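Local coordinates for MW1564 protein (Staphylococcus aureus, PDB 3NTV), which probably transfers a methyl group from S-adenosylmethionine to the hydroxyl of a catechol-like substrate, as caffeoyl-CoA O-methyltransferases do, at residues Thr174-Val183 / Val194-Asn205. Residues are numbered along the deposited sequence; the frame is centred on the assembly and turned at random.
Sequences TDNVLYHGFV and VRQMVKKVQDYN
Tyr-179 lays its ring on Met-197, a selenomethionine, where the loop leaving strand 170-175 of this Rossmann-like methyltransferase fold runs over helix 192-209. Helix 192-209 packs against the C-terminal end of the strand and the turn after it, where, in this fold, the cofactor and substrate sites usually lie. Traced outward, Tyr-179 CB meets Val-201 CG2 at 4.1 Å. With CG anti to the backbone N (chi1 -164°), the ring then slants toward the N-terminal end of the helix: CD1 reaches Val-198 CG2, CE1 has Val-194 CG1 near the ring plane, and CZ lies 3.5 Å from Met-197 CB. That carbon stands over the ring centre, 12° off the normal, a CH-pi contact. The hydroxyl OH, at the tip, touches Met-197 CG, while the bent chain carries SE to an oblique Met-aromatic position 5.5 Å from the ring centroid. His-180 CD2 lies over the opposite face, offset toward the rim. A second CH-pi contact puts Val-194 CG1 over one face of Phe-182, 4.0 Å from its centroid.

Nearer the strand, two hydrogen bonds join the packing. The type I turn from Asn-176 to Tyr-179 presents Val-177 O to Asn-205 ND2 at 2.9 Å; the donor lies in the carbonyl plane on a lone pair, and the N-H...O angle is 154°. The same ND2 also bonds Tyr-28 OH of the second subunit, so one amide links turn, helix and dimer partner. At the strand itself, Thr-174 OG1 and Tyr-204 OH share a 2.7 Å hydrogen bond, with Thr-174 CG2 3.4 Å from Tyr-204 CE2.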
ATOM      1  N   THR A 174       9.681  -4.204   3.773  1.00 11.46           N
ATOM      2  CA  THR A 174      10.167  -4.200   5.159  1.00 11.20           C
ATOM      3  C   THR A 174       9.003  -3.955   6.102  1.00 15.11           C
ATOM      4  O   THR A 174       8.367  -2.890   6.050  1.00 14.59           O
ATOM      5  CB  THR A 174      11.289  -3.169   5.424  1.00 16.37           C
ATOM      6  OG1 THR A 174      12.318  -3.249   4.433  1.00 15.94           O
ATOM      7  CG2 THR A 174      11.913  -3.364   6.797  1.00 15.71           C
ATOM      8  N   ASP A 175       8.756  -4.922   6.992  1.00 12.16           N
ATOM      9  CA  ASP A 175       7.735  -4.785   8.021  1.00 13.65           C
ATOM     10  C   ASP A 175       8.340  -4.157   9.271  1.00 16.86           C
ATOM     11  O   ASP A 175       9.562  -4.179   9.449  1.00 16.00           O
ATOM     12  CB  ASP A 175       7.124  -6.155   8.374  1.00 15.59           C
ATOM     13  CG  ASP A 175       5.762  -6.092   9.045  1.00 23.46           C
ATOM     14  OD1 ASP A 175       5.176  -4.979   9.115  1.00 22.43           O
ATOM     15  OD2 ASP A 175       5.298  -7.135   9.533  1.00 28.86           O
ATOM     16  N   ASN A 176       7.473  -3.619  10.141  1.00 14.18           N
ATOM     17  CA  ASN A 176       7.855  -3.110  11.446  1.00 14.57           C
ATOM     18  C   ASN A 176       8.783  -1.909  11.417  1.00 17.39           C
ATOM     19  O   ASN A 176       9.605  -1.739  12.315  1.00 16.46           O
ATOM     20  CB  ASN A 176       8.402  -4.266  12.300  1.00 17.16           C
ATOM     21  CG  ASN A 176       8.141  -4.156  13.774  1.00 20.14           C
ATOM     22  OD1 ASN A 176       7.286  -3.387  14.242  1.00 18.67           O
ATOM     23  ND2 ASN A 176       8.896  -4.921  14.525  1.00 22.64           N
ATOM     24  N   VAL A 177       8.590  -1.025  10.430  1.00 15.39           N
ATOM     25  CA  VAL A 177       9.399   0.199  10.299  1.00 16.48           C
ATOM     26  C   VAL A 177       9.000   1.278  11.330  1.00 21.71           C
ATOM     27  O   VAL A 177       9.698   2.285  11.462  1.00 21.48           O
ATOM     28  CB  VAL A 177       9.552   0.726   8.851  1.00 19.74           C
ATOM     29  CG1 VAL A 177      10.306  -0.280   7.984  1.00 19.54           C
ATOM     30  CG2 VAL A 177       8.201   1.081   8.243  1.00 19.27           C
ATOM     31  N   LEU A 178       7.916   1.039  12.091  1.00 18.32           N
ATOM     32  CA  LEU A 178       7.512   1.925  13.198  1.00 19.26           C
ATOM     33  C   LEU A 178       7.722   1.230  14.560  1.00 24.10           C
ATOM     34  O   LEU A 178       7.295   1.765  15.579  1.00 24.26           O
ATOM     35  CB  LEU A 178       6.031   2.368  13.056  1.00 19.62           C
ATOM     36  CG  LEU A 178       5.684   3.310  11.885  1.00 23.25           C
ATOM     37  CD1 LEU A 178       4.197   3.562  11.839  1.00 23.61           C
ATOM     38  CD2 LEU A 178       6.401   4.655  12.000  1.00 24.00           C
ATOM     39  N   TYR A 179       8.416   0.058  14.589  1.00 20.05           N
ATOM     40  CA  TYR A 179       8.608  -0.765  15.795  1.00 19.52           C
ATOM     41  C   TYR A 179       7.340  -0.830  16.648  1.00 22.21           C
ATOM     42  O   TYR A 179       7.290  -0.312  17.766  1.00 21.39           O
ATOM     43  CB  TYR A 179       9.887  -0.465  16.643  1.00 20.51           C
ATOM     44  CG  TYR A 179      10.167  -1.619  17.598  1.00 22.32           C
ATOM     45  CD1 TYR A 179      10.023  -1.464  18.977  1.00 24.38           C
ATOM     46  CD2 TYR A 179      10.393  -2.908  17.114  1.00 22.40           C
ATOM     47  CE1 TYR A 179      10.145  -2.552  19.847  1.00 24.35           C
ATOM     48  CE2 TYR A 179      10.529  -3.996  17.974  1.00 22.24           C
ATOM     49  CZ  TYR A 179      10.428  -3.811  19.340  1.00 31.16           C
ATOM     50  OH  TYR A 179      10.591  -4.902  20.165  1.00 29.37           O
ATOM     51  N   HIS A 180       6.261  -1.352  16.050  1.00 20.54           N
ATOM     52  CA  HIS A 180       4.960  -1.525  16.702  1.00 21.11           C
ATOM     53  C   HIS A 180       4.309  -0.200  17.142  1.00 26.43           C
ATOM     54  O   HIS A 180       3.405  -0.205  17.981  1.00 27.72           O
ATOM     55  CB  HIS A 180       5.088  -2.522  17.874  1.00 21.24           C
ATOM     56  CG  HIS A 180       5.791  -3.795  17.523  1.00 24.28           C
ATOM     57  ND1 HIS A 180       5.192  -4.759  16.724  1.00 25.47           N
ATOM     58  CD2 HIS A 180       7.015  -4.234  17.892  1.00 25.08           C
ATOM     59  CE1 HIS A 180       6.068  -5.747  16.643  1.00 24.26           C
ATOM     60  NE2 HIS A 180       7.182  -5.470  17.325  1.00 24.51           N
ATOM     61  N   GLY A 181       4.783   0.911  16.580  1.00 23.32           N
ATOM     62  CA  GLY A 181       4.293   2.245  16.905  1.00 23.79           C
ATOM     63  C   GLY A 181       5.105   2.955  17.970  1.00 27.81           C
ATOM     64  O   GLY A 181       4.782   4.089  18.328  1.00 28.58           O
ATOM     65  N   PHE A 182       6.174   2.305  18.471  1.00 23.91           N
ATOM     66  CA  PHE A 182       7.029   2.875  19.521  1.00 22.97           C
ATOM     67  C   PHE A 182       7.981   3.950  19.084  1.00 26.26           C
ATOM     68  O   PHE A 182       8.476   4.660  19.952  1.00 24.24           O
ATOM     69  CB  PHE A 182       7.828   1.789  20.249  1.00 24.26           C
ATOM     70  CG  PHE A 182       7.021   0.923  21.174  1.00 26.52           C
ATOM     71  CD1 PHE A 182       6.457   1.451  22.333  1.00 31.06           C
ATOM     72  CD2 PHE A 182       6.922  -0.444  20.958  1.00 28.56           C
ATOM     73  CE1 PHE A 182       5.726   0.641  23.203  1.00 32.27           C
ATOM     74  CE2 PHE A 182       6.209  -1.256  21.839  1.00 32.14           C
ATOM     75  CZ  PHE A 182       5.611  -0.707  22.951  1.00 31.20           C
ATOM     76  N   VAL A 183       8.299   4.059  17.779  1.00 23.34           N
ATOM     77  CA  VAL A 183       9.281   5.039  17.284  1.00 24.27           C
ATOM     78  C   VAL A 183       9.208   6.469  17.838  1.00 32.09           C
ATOM     79  O   VAL A 183      10.267   7.055  18.117  1.00 34.10           O
ATOM     80  CB  VAL A 183       9.520   5.009  15.754  1.00 28.70           C
ATOM     81  CG1 VAL A 183      10.184   3.709  15.325  1.00 27.67           C
ATOM     82  CG2 VAL A 183       8.230   5.248  14.989  1.00 28.95           C
ATOM     83  N   VAL A 194      13.085  -2.035  24.243  1.00 22.12           N
ATOM     84  CA  VAL A 194      12.275  -1.255  23.284  1.00 21.29           C
ATOM     85  C   VAL A 194      13.106  -0.089  22.748  1.00 23.81           C
ATOM     86  O   VAL A 194      13.153   0.113  21.543  1.00 21.29           O
ATOM     87  CB  VAL A 194      10.918  -0.815  23.886  1.00 24.58           C
ATOM     88  CG1 VAL A 194      10.193   0.166  22.967  1.00 24.09           C
ATOM     89  CG2 VAL A 194      10.044  -2.029  24.154  1.00 24.28           C
ATOM     90  N   ARG A 195      13.858   0.612  23.625  1.00 20.98           N
ATOM     91  CA  ARG A 195      14.739   1.695  23.162  1.00 20.53           C
ATOM     92  C   ARG A 195      15.788   1.229  22.175  1.00 22.05           C
ATOM     93  O   ARG A 195      16.002   1.891  21.153  1.00 21.36           O
ATOM     94  CB  ARG A 195      15.404   2.416  24.344  1.00 19.35           C
ATOM     95  CG  ARG A 195      14.385   3.194  25.146  1.00 20.97           C
ATOM     96  CD  ARG A 195      15.022   4.116  26.178  1.00 26.07           C
ATOM     97  NE  ARG A 195      15.877   3.423  27.155  1.00 24.20           N
ATOM     98  CZ  ARG A 195      15.448   2.888  28.295  1.00 37.16           C
ATOM     99  NH1 ARG A 195      14.156   2.895  28.596  1.00 26.47           N
ATOM    100  NH2 ARG A 195      16.308   2.322  29.135  1.00 32.09           N
ATOM    101  N   GLN A 196      16.419   0.073  22.443  1.00 19.66           N
ATOM    102  CA  GLN A 196      17.444  -0.489  21.556  1.00 19.75           C
ATOM    103  C   GLN A 196      16.820  -0.822  20.185  1.00 22.95           C
ATOM    104  O   GLN A 196      17.428  -0.543  19.155  1.00 21.86           O
ATOM    105  CB  GLN A 196      18.052  -1.757  22.163  1.00 21.59           C
ATOM    106  CG  GLN A 196      18.958  -1.492  23.361  1.00 35.79           C
ATOM    107  CD  GLN A 196      19.498  -2.789  23.897  1.00 55.75           C
ATOM    108  OE1 GLN A 196      18.822  -3.527  24.622  1.00 48.77           O
ATOM    109  NE2 GLN A 196      20.720  -3.114  23.516  1.00 54.04           N
HETATM  110  N   MSE A 197      15.597  -1.378  20.188  1.00 19.95           N
HETATM  111  CA  MSE A 197      14.884  -1.732  18.954  1.00 18.50           C
HETATM  112  C   MSE A 197      14.451  -0.512  18.163  1.00 21.22           C
HETATM  113  O   MSE A 197      14.560  -0.503  16.937  1.00 20.09           O
HETATM  114  CB  MSE A 197      13.699  -2.650  19.255  1.00 20.07           C
HETATM  115  CG  MSE A 197      14.119  -3.994  19.849  1.00 25.15           C
HETATM  116 SE   MSE A 197      15.208  -5.084  18.621  0.70 31.56          SE
HETATM  117  CE  MSE A 197      16.981  -4.698  19.395  1.00 29.30           C
ATOM    118  N   VAL A 198      13.972   0.534  18.860  1.00 17.34           N
ATOM    119  CA  VAL A 198      13.580   1.798  18.220  1.00 16.47           C
ATOM    120  C   VAL A 198      14.820   2.385  17.532  1.00 19.67           C
ATOM    121  O   VAL A 198      14.736   2.782  16.368  1.00 18.41           O
ATOM    122  CB  VAL A 198      12.908   2.766  19.224  1.00 19.96           C
ATOM    123  CG1 VAL A 198      12.756   4.176  18.639  1.00 20.23           C
ATOM    124  CG2 VAL A 198      11.550   2.238  19.668  1.00 19.81           C
ATOM    125  N   LYS A 199      15.987   2.390  18.225  1.00 17.53           N
ATOM    126  CA  LYS A 199      17.222   2.902  17.631  1.00 17.82           C
ATOM    127  C   LYS A 199      17.604   2.121  16.370  1.00 21.06           C
ATOM    128  O   LYS A 199      17.963   2.724  15.364  1.00 20.17           O
ATOM    129  CB  LYS A 199      18.377   2.857  18.656  1.00 21.89           C
ATOM    130  CG  LYS A 199      19.377   3.988  18.470  1.00 42.50           C
ATOM    131  CD  LYS A 199      20.782   3.611  18.931  1.00 53.23           C
ATOM    132  CE  LYS A 199      21.824   4.605  18.461  1.00 64.37           C
ATOM    133  NZ  LYS A 199      22.072   4.520  16.995  1.00 68.82           N
ATOM    134  N   LYS A 200      17.520   0.782  16.421  1.00 17.86           N
ATOM    135  CA  LYS A 200      17.843  -0.072  15.278  1.00 16.62           C
ATOM    136  C   LYS A 200      16.919   0.238  14.076  1.00 18.96           C
ATOM    137  O   LYS A 200      17.403   0.395  12.964  1.00 18.52           O
ATOM    138  CB  LYS A 200      17.699  -1.560  15.678  1.00 19.61           C
ATOM    139  CG  LYS A 200      18.054  -2.534  14.547  1.00 23.89           C
ATOM    140  CD  LYS A 200      17.448  -3.928  14.795  1.00 27.17           C
ATOM    141  CE  LYS A 200      18.203  -4.708  15.828  1.00 33.23           C
ATOM    142  NZ  LYS A 200      17.699  -6.110  15.913  1.00 28.89           N
ATOM    143  N   VAL A 201      15.620   0.337  14.324  1.00 16.95           N
ATOM    144  CA  VAL A 201      14.605   0.570  13.286  1.00 16.60           C
ATOM    145  C   VAL A 201      14.786   1.958  12.689  1.00 19.93           C
ATOM    146  O   VAL A 201      14.782   2.112  11.465  1.00 19.37           O
ATOM    147  CB  VAL A 201      13.185   0.298  13.844  1.00 21.14           C
ATOM    148  CG1 VAL A 201      12.107   0.834  12.929  1.00 21.56           C
ATOM    149  CG2 VAL A 201      12.978  -1.206  14.067  1.00 20.12           C
ATOM    150  N   GLN A 202      15.001   2.970  13.551  1.00 17.27           N
ATOM    151  CA  GLN A 202      15.243   4.318  13.043  1.00 16.01           C
ATOM    152  C   GLN A 202      16.491   4.371  12.189  1.00 18.06           C
ATOM    153  O   GLN A 202      16.448   4.996  11.122  1.00 17.92           O
ATOM    154  CB  GLN A 202      15.285   5.349  14.175  1.00 16.42           C
ATOM    155  CG  GLN A 202      13.910   5.574  14.836  1.00 19.48           C
ATOM    156  CD  GLN A 202      13.962   6.525  16.025  1.00 28.72           C
ATOM    157  OE1 GLN A 202      12.924   6.937  16.564  1.00 28.18           O
ATOM    158  NE2 GLN A 202      15.147   6.815  16.532  1.00 28.71           N
ATOM    159  N   ASP A 203      17.601   3.720  12.636  1.00 17.74           N
ATOM    160  CA  ASP A 203      18.837   3.649  11.850  1.00 17.97           C
ATOM    161  C   ASP A 203      18.577   2.951  10.501  1.00 21.00           C
ATOM    162  O   ASP A 203      19.055   3.414   9.471  1.00 19.79           O
ATOM    163  CB  ASP A 203      19.947   2.910  12.621  1.00 20.67           C
ATOM    164  CG  ASP A 203      20.517   3.713  13.778  1.00 34.06           C
ATOM    165  OD1 ASP A 203      20.161   4.917  13.907  1.00 34.51           O
ATOM    166  OD2 ASP A 203      21.318   3.147  14.553  1.00 39.86           O
ATOM    167  N   TYR A 204      17.834   1.828  10.520  1.00 18.33           N
ATOM    168  CA  TYR A 204      17.491   1.091   9.297  1.00 16.64           C
ATOM    169  C   TYR A 204      16.739   1.992   8.325  1.00 18.42           C
ATOM    170  O   TYR A 204      17.101   2.031   7.156  1.00 18.78           O
ATOM    171  CB  TYR A 204      16.645  -0.160   9.636  1.00 17.31           C
ATOM    172  CG  TYR A 204      16.195  -0.947   8.423  1.00 15.85           C
ATOM    173  CD1 TYR A 204      16.937  -2.029   7.957  1.00 16.95           C
ATOM    174  CD2 TYR A 204      15.043  -0.594   7.726  1.00 15.74           C
ATOM    175  CE1 TYR A 204      16.528  -2.760   6.837  1.00 16.78           C
ATOM    176  CE2 TYR A 204      14.628  -1.315   6.603  1.00 16.30           C
ATOM    177  CZ  TYR A 204      15.364  -2.411   6.176  1.00 20.70           C
ATOM    178  OH  TYR A 204      14.967  -3.168   5.096  1.00 18.78           O
ATOM    179  N   ASN A 205      15.696   2.682   8.794  1.00 16.01           N
ATOM    180  CA  ASN A 205      14.896   3.568   7.927  1.00 16.15           C
ATOM    181  C   ASN A 205      15.731   4.655   7.244  1.00 20.60           C
ATOM    182  O   ASN A 205      15.609   4.862   6.037  1.00 19.72           O
ATOM    183  CB  ASN A 205      13.731   4.166   8.686  1.00 18.05           C
ATOM    184  CG  ASN A 205      12.732   3.129   9.137  1.00 22.28           C
ATOM    185  OD1 ASN A 205      12.686   1.988   8.625  1.00 20.20           O
ATOM    186  ND2 ASN A 205      11.957   3.470  10.143  1.00 16.60           N
TER